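Local atomic coordinates of monovalent Na+/H+ antiporter subunit D (Dietzia sp. DQ12-45-1b, PDB entry 7D3U), a protein that forms one membrane subunit of the Mrp complex, a giant bacterial pump that exchanges sodium ions for protons. Residues A95-A100 with L528-P533; E103-F108 with D458-D463; R107-L112 with Y144-I149; R154-G159 with E444-A449. One frame throughout, in Å; residues are numbered along the deposited sequence.

In the fold
Three of the four contacts begin on neighbouring residues: 95-100 lies near the end of helix 80-101, the loop after it holds 103-108, and 107-112, sharing Arg107 and Phe108 with that loop, opens helix 109-125. Interaction 3 joins this helix to the next one, 129-146, and interaction 4 starts in the turn before helix 157-187. The partners of interactions 1, 2 and 4 come late in the chain: 444-449 and 458-463 in the long loop between strands 437-438 and 519-520, then 528-533 at the start of helix 528-546. The centres of interactions 2 and 3 are about 12 Å apart. The centres of interactions 1 and 4 are about 23 Å apart. These late segments thus pack against one group of early helix ends.

Interaction 1 (A95-A100 with L528-P533); sequences AAFAVA and LALAAP. With LMT (dodecyl-beta-D-maltoside), chain J; LMT (dodecyl-beta-D-maltoside), chain H.
Phe97 and Pro533 meet where their backbones come close, with CA atoms 5.8 Å apart. Phe97 CB lies 3.6 Å from Pro533 CG, and the same proline atom sits at the edge of the phenyl ring, near its plane, beside CD1. The carbonyl O of Leu530 also lies in plane at that edge. Leu530 adds a methyl: its CD2 approaches Phe97 CE1 at 3.5 Å from an oblique direction. With CG anti to the backbone N (chi1 172°), the Phe97 ring is set alongside the second helix, within range of both Leu530 and Pro533.

One turn on, Ala100 points its methyl at the partner helix, with CB 3.8 Å from Ala529 CB. The alanines leave little bulk between the backbones, and the helix axes approach to 8.5 Å. No hydrogen bond crosses; the side-chain contacts are apolar, though the carbonyl oxygens of Ala529 and Leu530 also face the first helix. Proline lacks an amide hydrogen, and helix 528-546 is kinked at Pro533, whose N makes no bond to the preceding turn.

Detergent tails border the pair: Ala96 CB is 3.8 Å from C9 of the chain J maltoside, and Ala532 CB 3.7 Å from C7 of the chain H one. Further out, Phe97 and Leu530 touch helix 320-350. The 160° angle between axes marks a near-antiparallel transmembrane helix pair, with small residues at the close approach.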
# COMPACT_ATOMS: atom_id res chain seq x y z
N ALA A 95 7.47 2.31 15.72
CA ALA A 95 7.77 3.55 16.42
C ALA A 95 9.07 3.43 17.21
O ALA A 95 9.86 4.37 17.26
CB ALA A 95 6.61 3.93 17.34
N ALA A 96 9.30 2.27 17.83
CA ALA A 96 10.56 2.05 18.53
C ALA A 96 11.74 2.03 17.57
O ALA A 96 12.87 2.35 17.97
CB ALA A 96 10.50 0.75 19.33
N PHE A 97 11.50 1.65 16.32
CA PHE A 97 12.55 1.73 15.31
C PHE A 97 12.75 3.17 14.84
O PHE A 97 13.89 3.59 14.61
CB PHE A 97 12.21 0.83 14.12
CG PHE A 97 13.14 1.00 12.95
CD1 PHE A 97 14.28 0.24 12.84
CD2 PHE A 97 12.84 1.89 11.93
CE1 PHE A 97 15.13 0.38 11.76
CE2 PHE A 97 13.68 2.04 10.85
CZ PHE A 97 14.83 1.28 10.77
N ALA A 98 11.67 3.92 14.67
CA ALA A 98 11.78 5.30 14.22
C ALA A 98 12.45 6.18 15.26
O ALA A 98 13.10 7.17 14.91
CB ALA A 98 10.40 5.85 13.87
N VAL A 99 12.30 5.85 16.54
CA VAL A 99 12.97 6.63 17.58
C VAL A 99 14.48 6.49 17.46
O VAL A 99 15.22 7.46 17.63
CB VAL A 99 12.47 6.21 18.97
CG1 VAL A 99 13.44 6.67 20.05
CG2 VAL A 99 11.10 6.79 19.22
N ALA A 100 14.96 5.29 17.14
CA ALA A 100 16.40 5.07 17.01
C ALA A 100 16.93 5.52 15.66
O ALA A 100 18.08 5.97 15.57
CB ALA A 100 16.73 3.60 17.24
N LEU A 528 22.43 -1.67 18.58
CA LEU A 528 21.39 -2.58 19.06
C LEU A 528 20.01 -1.96 18.93
O LEU A 528 19.03 -2.67 18.66
CB LEU A 528 21.67 -2.98 20.50
CG LEU A 528 20.68 -3.96 21.13
CD1 LEU A 528 20.53 -5.20 20.27
CD2 LEU A 528 21.11 -4.34 22.54
N ALA A 529 19.90 -0.64 19.11
CA ALA A 529 18.60 0.01 19.09
C ALA A 529 17.97 0.00 17.70
O ALA A 529 16.74 0.15 17.60
CB ALA A 529 18.73 1.45 19.59
N LEU A 530 18.75 -0.16 16.65
CA LEU A 530 18.21 -0.19 15.29
C LEU A 530 17.91 -1.60 14.81
O LEU A 530 16.95 -1.79 14.05
CB LEU A 530 19.18 0.49 14.32
CG LEU A 530 18.93 1.97 14.05
CD1 LEU A 530 19.90 2.48 13.00
CD2 LEU A 530 17.50 2.19 13.62
N ALA A 531 18.69 -2.58 15.23
CA ALA A 531 18.48 -3.97 14.83
C ALA A 531 17.61 -4.73 15.82
O ALA A 531 17.29 -5.90 15.56
CB ALA A 531 19.82 -4.68 14.66
N ALA A 532 17.22 -4.12 16.93
CA ALA A 532 16.39 -4.78 17.93
C ALA A 532 14.92 -4.85 17.52
O ALA A 532 14.28 -5.88 17.74
CB ALA A 532 16.54 -4.09 19.29
N PRO A 533 14.33 -3.78 16.96
CA PRO A 533 12.94 -3.92 16.49
C PRO A 533 12.78 -4.90 15.35
O PRO A 533 11.75 -5.56 15.25
CB PRO A 533 12.57 -2.49 16.06
CG PRO A 533 13.87 -1.81 15.85
CD PRO A 533 14.77 -2.38 16.88
C1 LMT J . 18.93 7.19 20.14
C2 LMT J . 18.61 6.12 21.14
C3 LMT J . 17.75 5.00 20.65
C4 LMT J . 17.12 4.36 21.86
C5 LMT J . 15.97 3.51 21.46
C6 LMT J . 14.95 3.41 22.54
C7 LMT J . 13.70 2.76 22.02
C8 LMT J . 12.71 2.68 23.13
C9 LMT J . 11.46 1.93 22.78
C10 LMT J . 10.79 1.58 24.08
C11 LMT J . 9.54 0.79 23.86
C12 LMT J . 9.82 -0.53 23.24
C1 LMT H . 21.55 1.55 22.98
C2 LMT H . 20.25 1.19 23.65
C3 LMT H . 19.73 -0.19 23.38
C4 LMT H . 18.30 -0.23 23.83
C5 LMT H . 17.58 -1.36 23.17
C6 LMT H . 16.10 -1.15 23.17
C7 LMT H . 15.46 -1.99 22.10
C8 LMT H . 14.16 -1.37 21.73
C9 LMT H . 13.45 -2.05 20.60
C10 LMT H . 12.24 -2.72 21.18
C11 LMT H . 11.49 -3.48 20.13
C12 LMT H . 10.09 -3.77 20.56

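Interaction 2 (E103-F108 with D458-D463); sequences EAYKRF and DGRDVD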
# COMPACT_ATOMS: atom_id res chain seq x y z
N GLU A 103 13.85 9.49 12.94
CA GLU A 103 12.50 10.03 12.96
C GLU A 103 12.03 10.07 14.41
O GLU A 103 12.80 9.85 15.35
CB GLU A 103 11.58 9.22 12.06
CG GLU A 103 11.94 9.27 10.59
CD GLU A 103 12.71 8.05 10.14
OE1 GLU A 103 12.75 7.06 10.88
OE2 GLU A 103 13.29 8.09 9.03
N ALA A 104 10.75 10.39 14.62
CA ALA A 104 10.11 10.50 15.92
C ALA A 104 10.67 11.65 16.74
O ALA A 104 10.16 11.92 17.83
CB ALA A 104 10.20 9.20 16.74
N TYR A 105 11.69 12.34 16.25
CA TYR A 105 12.13 13.61 16.79
C TYR A 105 11.72 14.78 15.92
O TYR A 105 11.70 15.91 16.40
CB TYR A 105 13.65 13.62 16.97
CG TYR A 105 14.16 12.61 17.97
CD1 TYR A 105 14.05 12.83 19.33
CD2 TYR A 105 14.76 11.43 17.54
CE1 TYR A 105 14.51 11.91 20.24
CE2 TYR A 105 15.22 10.50 18.45
CZ TYR A 105 15.10 10.74 19.80
OH TYR A 105 15.56 9.82 20.70
N LYS A 106 11.39 14.52 14.65
CA LYS A 106 10.81 15.54 13.80
C LYS A 106 9.45 15.97 14.35
O LYS A 106 8.85 15.28 15.18
CB LYS A 106 10.66 15.03 12.37
CG LYS A 106 11.93 14.43 11.80
CD LYS A 106 12.99 15.50 11.56
CE LYS A 106 14.34 14.88 11.28
NZ LYS A 106 15.14 14.70 12.51
N ARG A 107 8.98 17.12 13.89
CA ARG A 107 7.72 17.64 14.38
C ARG A 107 6.56 16.74 13.97
O ARG A 107 6.53 16.21 12.85
CB ARG A 107 7.50 19.06 13.86
CG ARG A 107 8.24 20.12 14.64
CD ARG A 107 7.56 20.39 15.97
NE ARG A 107 6.47 21.35 15.84
CZ ARG A 107 6.57 22.63 16.14
NH1 ARG A 107 7.71 23.12 16.61
NH2 ARG A 107 5.53 23.44 15.99
N PHE A 108 5.61 16.57 14.88
CA PHE A 108 4.33 15.92 14.61
C PHE A 108 4.49 14.46 14.19
O PHE A 108 3.63 13.91 13.50
CB PHE A 108 3.55 16.68 13.53
CG PHE A 108 3.44 18.15 13.78
CD1 PHE A 108 3.26 18.64 15.06
CD2 PHE A 108 3.53 19.05 12.74
CE1 PHE A 108 3.17 19.99 15.29
CE2 PHE A 108 3.44 20.40 12.96
CZ PHE A 108 3.26 20.87 14.24
N ASP A 458 13.65 19.55 14.22
CA ASP A 458 14.02 18.37 14.98
C ASP A 458 13.79 18.60 16.47
O ASP A 458 13.91 19.72 16.98
CB ASP A 458 15.48 18.01 14.73
CG ASP A 458 15.77 16.55 14.98
OD1 ASP A 458 15.38 16.05 16.05
OD2 ASP A 458 16.38 15.90 14.11
N GLY A 459 13.45 17.53 17.17
CA GLY A 459 13.17 17.62 18.59
C GLY A 459 14.43 17.65 19.43
O GLY A 459 14.49 18.34 20.45
N ARG A 460 15.45 16.91 19.01
CA ARG A 460 16.74 16.91 19.70
C ARG A 460 17.67 17.97 19.12
O ARG A 460 18.82 17.70 18.79
CB ARG A 460 17.37 15.52 19.62
CG ARG A 460 17.42 14.98 18.20
CD ARG A 460 18.04 13.59 18.14
NE ARG A 460 17.88 13.02 16.80
CZ ARG A 460 18.47 11.91 16.39
NH1 ARG A 460 19.28 11.24 17.21
NH2 ARG A 460 18.27 11.47 15.16
N ASP A 461 17.16 19.19 19.00
CA ASP A 461 17.93 20.31 18.48
C ASP A 461 18.11 21.45 19.47
O ASP A 461 19.00 22.27 19.27
CB ASP A 461 17.29 20.86 17.20
CG ASP A 461 17.96 20.36 15.95
OD1 ASP A 461 18.96 19.63 16.06
OD2 ASP A 461 17.49 20.70 14.84
N VAL A 462 17.28 21.52 20.52
CA VAL A 462 17.40 22.59 21.49
C VAL A 462 18.69 22.49 22.29
O VAL A 462 19.09 23.46 22.95
CB VAL A 462 16.18 22.60 22.42
CG1 VAL A 462 14.93 22.98 21.65
CG2 VAL A 462 16.01 21.24 23.08
N ASP A 463 19.36 21.33 22.25
CA ASP A 463 20.65 21.19 22.92
C ASP A 463 21.70 22.14 22.35
O ASP A 463 22.67 22.45 23.03
CB ASP A 463 21.15 19.75 22.81
CG ASP A 463 20.21 18.75 23.45
OD1 ASP A 463 19.62 19.08 24.50
OD2 ASP A 463 20.06 17.64 22.91
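Tyr105 and Arg460 cross at about a right angle as side chains, yet their flat groups are nearly parallel, with ring and guanidinium planes 21° apart and centres separated by 4.6 Å. Arg460 CD stands over the centre of one face of the ring, 4.0 Å from the centroid, which is a CH-pi contact. From there NE and CZ run out past CD2 toward the rim, completing a stack of cationic group on aromatic face. Beyond its first torsion the arginine is extended as far as NE.

Asp458 ties this stack to the next residue. Its OD2 pairs with Lys106 NZ in a salt bridge; the modelled separation is too short to be reliable at 3.0 Å resolution, so its exact geometry is doubtful. Lys106 starts away from the partner loop and turns back through bends at chi2 and chi4. OD1 of Asp458 accepts from Arg460 N at 3.1 Å, closing an Asx turn, and lies in plane at the edge of the Arg460 guanidinium, at a long 4.0 Å from NE. Replacing Arg460 with an alanine would probably uncover that face of Tyr105 and leave Asp458 with less positive charge nearby.

Residues 103-108 link helix 80-101 to helix 109-125, with Tyr105 also on Val99 and Leu32 and touched by a detergent, while 458-463 belongs to the long loop between strands 437-438 and 519-520.

Interaction 3 (R107-L112 with Y144-I149); sequences RFYPPL and YGLMMI
The Tyr109 ring is met along its CD2 side by two methyls, Leu146 CD2 at 3.6 Å and Ile149 CG2 at 3.7 Å, both coming in obliquely, neither squarely over a face nor in the ring plane. Of the other flat groups, the Phe108 ring has Arg107 CB over one face, offset toward the rim, while Phe108 CZ lies in plane at the edge of the Arg107 guanidinium; both stay within the first segment.

Leu146 CD2 is shared. Besides the tyrosine it touches Leu112 CB at 3.7 Å, so a single methyl fills the groove between residues one turn apart on helix 109-125. It gets there with CG anti to the carbonyl carbon (chi1 -72°), its side chain crossing Tyr109 at about a right angle. Leu112 answers by laying CD1 on the backbone of Gly145, 3.8 Å from its C atom, where the absence of a side chain permits close approach. Ile149 spreads its two branches: CG2 goes to the tyrosine, and CD1 reaches Arg107 O at 3.5 Å.

Met244 packs on Tyr109 and Phe245 on Leu146, both from helix 239-245, and Leu758 of the subunit A chain packs on Leu112 and Ile149. The first turn of helix 109-125 thus meets the C-terminal part of helix 129-146 and the residues after it: an apolar transmembrane helical hairpin, its two helices packed together here at the ends remote from the 126-128 connection.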
# COMPACT_ATOMS: atom_id res chain seq x y z
N ARG A 107 8.98 17.12 13.89
CA ARG A 107 7.72 17.64 14.38
C ARG A 107 6.56 16.74 13.97
O ARG A 107 6.53 16.21 12.85
CB ARG A 107 7.50 19.06 13.86
CG ARG A 107 8.24 20.12 14.64
CD ARG A 107 7.56 20.39 15.97
NE ARG A 107 6.47 21.35 15.84
CZ ARG A 107 6.57 22.63 16.14
NH1 ARG A 107 7.71 23.12 16.61
NH2 ARG A 107 5.53 23.44 15.99
N PHE A 108 5.61 16.57 14.88
CA PHE A 108 4.33 15.92 14.61
C PHE A 108 4.49 14.46 14.19
O PHE A 108 3.63 13.91 13.50
CB PHE A 108 3.55 16.68 13.53
CG PHE A 108 3.44 18.15 13.78
CD1 PHE A 108 3.26 18.64 15.06
CD2 PHE A 108 3.53 19.05 12.74
CE1 PHE A 108 3.17 19.99 15.29
CE2 PHE A 108 3.44 20.40 12.96
CZ PHE A 108 3.26 20.87 14.24
N TYR A 109 5.58 13.80 14.59
CA TYR A 109 5.64 12.37 14.31
C TYR A 109 4.84 11.58 15.35
O TYR A 109 4.06 10.70 14.97
CB TYR A 109 7.08 11.87 14.23
CG TYR A 109 7.19 10.42 13.80
CD1 TYR A 109 7.14 9.39 14.74
CD2 TYR A 109 7.34 10.08 12.47
CE1 TYR A 109 7.24 8.07 14.35
CE2 TYR A 109 7.44 8.77 12.07
CZ TYR A 109 7.39 7.77 13.02
OH TYR A 109 7.49 6.45 12.62
N PRO A 110 5.00 11.83 16.65
CA PRO A 110 4.18 11.11 17.64
C PRO A 110 2.69 11.35 17.44
O PRO A 110 1.91 10.40 17.55
CB PRO A 110 4.67 11.68 18.98
CG PRO A 110 6.07 12.02 18.72
CD PRO A 110 6.09 12.57 17.33
N PRO A 111 2.24 12.59 17.16
CA PRO A 111 0.80 12.75 16.90
C PRO A 111 0.31 12.01 15.68
O PRO A 111 -0.77 11.40 15.73
CB PRO A 111 0.65 14.27 16.74
CG PRO A 111 1.78 14.84 17.47
CD PRO A 111 2.91 13.90 17.22
N LEU A 112 1.07 12.03 14.58
CA LEU A 112 0.58 11.41 13.35
C LEU A 112 0.51 9.90 13.48
O LEU A 112 -0.41 9.27 12.94
CB LEU A 112 1.47 11.82 12.18
CG LEU A 112 1.25 13.23 11.65
CD1 LEU A 112 2.15 13.50 10.46
CD2 LEU A 112 -0.20 13.46 11.28
N TYR A 144 -0.16 10.52 4.84
CA TYR A 144 0.44 11.45 3.89
C TYR A 144 1.42 12.39 4.58
O TYR A 144 2.43 12.77 3.98
CB TYR A 144 -0.65 12.25 3.17
CG TYR A 144 -1.72 11.39 2.52
CD1 TYR A 144 -1.45 10.10 2.11
CD2 TYR A 144 -2.99 11.89 2.32
CE1 TYR A 144 -2.42 9.32 1.52
CE2 TYR A 144 -3.97 11.12 1.73
CZ TYR A 144 -3.68 9.84 1.33
OH TYR A 144 -4.65 9.07 0.74
N GLY A 145 1.13 12.76 5.83
CA GLY A 145 2.08 13.57 6.57
C GLY A 145 3.33 12.81 6.96
O GLY A 145 4.42 13.37 6.99
N LEU A 146 3.19 11.51 7.24
CA LEU A 146 4.34 10.69 7.59
C LEU A 146 5.24 10.42 6.40
O LEU A 146 6.42 10.09 6.58
CB LEU A 146 3.89 9.37 8.20
CG LEU A 146 3.31 9.43 9.61
CD1 LEU A 146 2.90 8.05 10.08
CD2 LEU A 146 4.31 10.04 10.56
N MET A 147 4.73 10.55 5.17
CA MET A 147 5.56 10.35 3.99
C MET A 147 6.55 11.48 3.78
O MET A 147 7.49 11.32 3.00
CB MET A 147 4.68 10.19 2.75
CG MET A 147 3.79 8.97 2.79
SD MET A 147 2.85 8.75 1.27
CE MET A 147 4.17 8.44 0.11
N MET A 148 6.36 12.62 4.45
CA MET A 148 7.32 13.72 4.39
C MET A 148 8.32 13.70 5.53
O MET A 148 9.38 14.32 5.42
CB MET A 148 6.58 15.06 4.40
CG MET A 148 5.64 15.26 3.22
SD MET A 148 6.42 16.04 1.80
CE MET A 148 6.84 14.60 0.83
N ILE A 149 8.01 13.00 6.63
CA ILE A 149 8.95 12.88 7.74
C ILE A 149 10.11 12.00 7.30
O ILE A 149 9.93 10.82 6.98
CB ILE A 149 8.26 12.31 8.98
CG1 ILE A 149 7.17 13.25 9.47
CG2 ILE A 149 9.27 12.05 10.07
CD1 ILE A 149 7.69 14.58 9.94

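Interaction 4 (R154-G159 with E444-A449); sequences RASVVG and EGLDPA
Ser156, the N-cap of helix 157-187, sets its CB 3.5 Å from Leu446 CD1, bringing the start of that helix against the loop 444-449. Its OG lies between the backbone N and the carbonyl carbon (chi1 64°), from where it accepts from Gly159 N at 3.0 Å, with an N-H...O angle of 165°. Leu446 CD1 therefore touches a serine whose hydroxyl already serves the helix end; OG is 3.6 Å from the same methyl.

Two residues earlier, Arg154 lies across Pro448. Pro448 CB sits above the centre of one guanidinium face, 3.4 Å from CZ, so the contact is of an apolar carbon on a flat cation. Pro448 is the centre of an inverse gamma turn, a tight bend that presents its ring at this point of the loop. Arg154 also brings CB to 3.4 Å from Leu446 O, a carbonyl that accepts a hydrogen bond from Ser152 OG.

The polar end of Arg154 has its partner in Asp468, through a salt bridge from NH2 to OD2. A leucine in its place would probably leave Asp468 without its cationic mate and Pro448 without the flat group that covers it. Gly445, with phi 140°, adopts a backbone conformation that calls for glycine, and its carbonyl O lies 3.8 Å from Ser156 CB. Ala155 O accepts from Arg763 NH1 of the subunit A chain.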
# COMPACT_ATOMS: atom_id res chain seq x y z
N ARG A 154 14.22 16.61 5.55
CA ARG A 154 13.95 17.17 4.23
C ARG A 154 13.14 16.18 3.40
O ARG A 154 12.75 15.11 3.87
CB ARG A 154 15.26 17.53 3.52
CG ARG A 154 15.66 18.99 3.66
CD ARG A 154 16.05 19.32 5.08
NE ARG A 154 16.79 20.58 5.15
CZ ARG A 154 17.27 21.10 6.27
NH1 ARG A 154 17.93 22.24 6.25
NH2 ARG A 154 17.08 20.48 7.43
N ALA A 155 12.90 16.55 2.15
CA ALA A 155 12.20 15.69 1.21
C ALA A 155 12.69 16.01 -0.19
O ALA A 155 13.06 17.15 -0.49
CB ALA A 155 10.68 15.87 1.30
N SER A 156 12.69 15.00 -1.05
CA SER A 156 13.22 15.13 -2.40
C SER A 156 12.08 15.22 -3.40
O SER A 156 10.90 15.08 -3.07
CB SER A 156 14.14 13.96 -2.73
OG SER A 156 13.42 12.74 -2.73
N VAL A 157 12.45 15.47 -4.66
CA VAL A 157 11.47 15.44 -5.74
C VAL A 157 10.90 14.04 -5.90
O VAL A 157 9.71 13.87 -6.21
CB VAL A 157 12.10 15.96 -7.04
CG1 VAL A 157 11.10 15.91 -8.18
CG2 VAL A 157 12.64 17.36 -6.85
N VAL A 158 11.72 13.02 -5.69
CA VAL A 158 11.25 11.65 -5.78
C VAL A 158 10.29 11.33 -4.64
O VAL A 158 9.24 10.72 -4.84
CB VAL A 158 12.44 10.67 -5.80
CG1 VAL A 158 11.95 9.25 -5.89
CG2 VAL A 158 13.36 11.00 -6.96
N GLY A 159 10.65 11.73 -3.42
CA GLY A 159 9.80 11.51 -2.27
C GLY A 159 8.51 12.30 -2.29
O GLY A 159 7.63 12.04 -1.45
N GLU A 444 21.64 12.65 -2.57
CA GLU A 444 21.69 14.08 -2.87
C GLU A 444 20.28 14.56 -3.20
O GLU A 444 19.75 14.30 -4.28
CB GLU A 444 22.65 14.34 -4.03
CG GLU A 444 23.24 15.74 -4.04
CD GLU A 444 22.44 16.70 -4.88
OE1 GLU A 444 22.64 17.93 -4.72
OE2 GLU A 444 21.61 16.24 -5.70
N GLY A 445 19.68 15.28 -2.26
CA GLY A 445 18.30 15.70 -2.40
C GLY A 445 17.56 15.62 -1.08
O GLY A 445 16.55 16.30 -0.89
N LEU A 446 18.04 14.77 -0.18
CA LEU A 446 17.47 14.65 1.16
C LEU A 446 18.36 15.21 2.24
O LEU A 446 17.91 15.35 3.38
CB LEU A 446 17.16 13.18 1.48
CG LEU A 446 15.93 12.51 0.88
CD1 LEU A 446 16.18 12.12 -0.56
CD2 LEU A 446 15.54 11.29 1.69
N ASP A 447 19.61 15.54 1.93
CA ASP A 447 20.52 15.97 2.98
C ASP A 447 20.42 17.47 3.19
O ASP A 447 20.20 18.22 2.23
CB ASP A 447 21.96 15.59 2.64
CG ASP A 447 22.40 16.14 1.30
OD1 ASP A 447 21.53 16.34 0.43
OD2 ASP A 447 23.61 16.37 1.12
N PRO A 448 20.56 17.95 4.43
CA PRO A 448 20.41 19.38 4.73
C PRO A 448 21.61 20.23 4.33
O PRO A 448 22.08 21.08 5.08
CB PRO A 448 20.20 19.38 6.25
CG PRO A 448 20.95 18.19 6.71
CD PRO A 448 20.76 17.15 5.65
N ALA A 449 22.12 19.99 3.12
CA ALA A 449 23.19 20.81 2.57
C ALA A 449 23.00 21.18 1.11
O ALA A 449 23.66 22.11 0.64
CB ALA A 449 24.55 20.10 2.73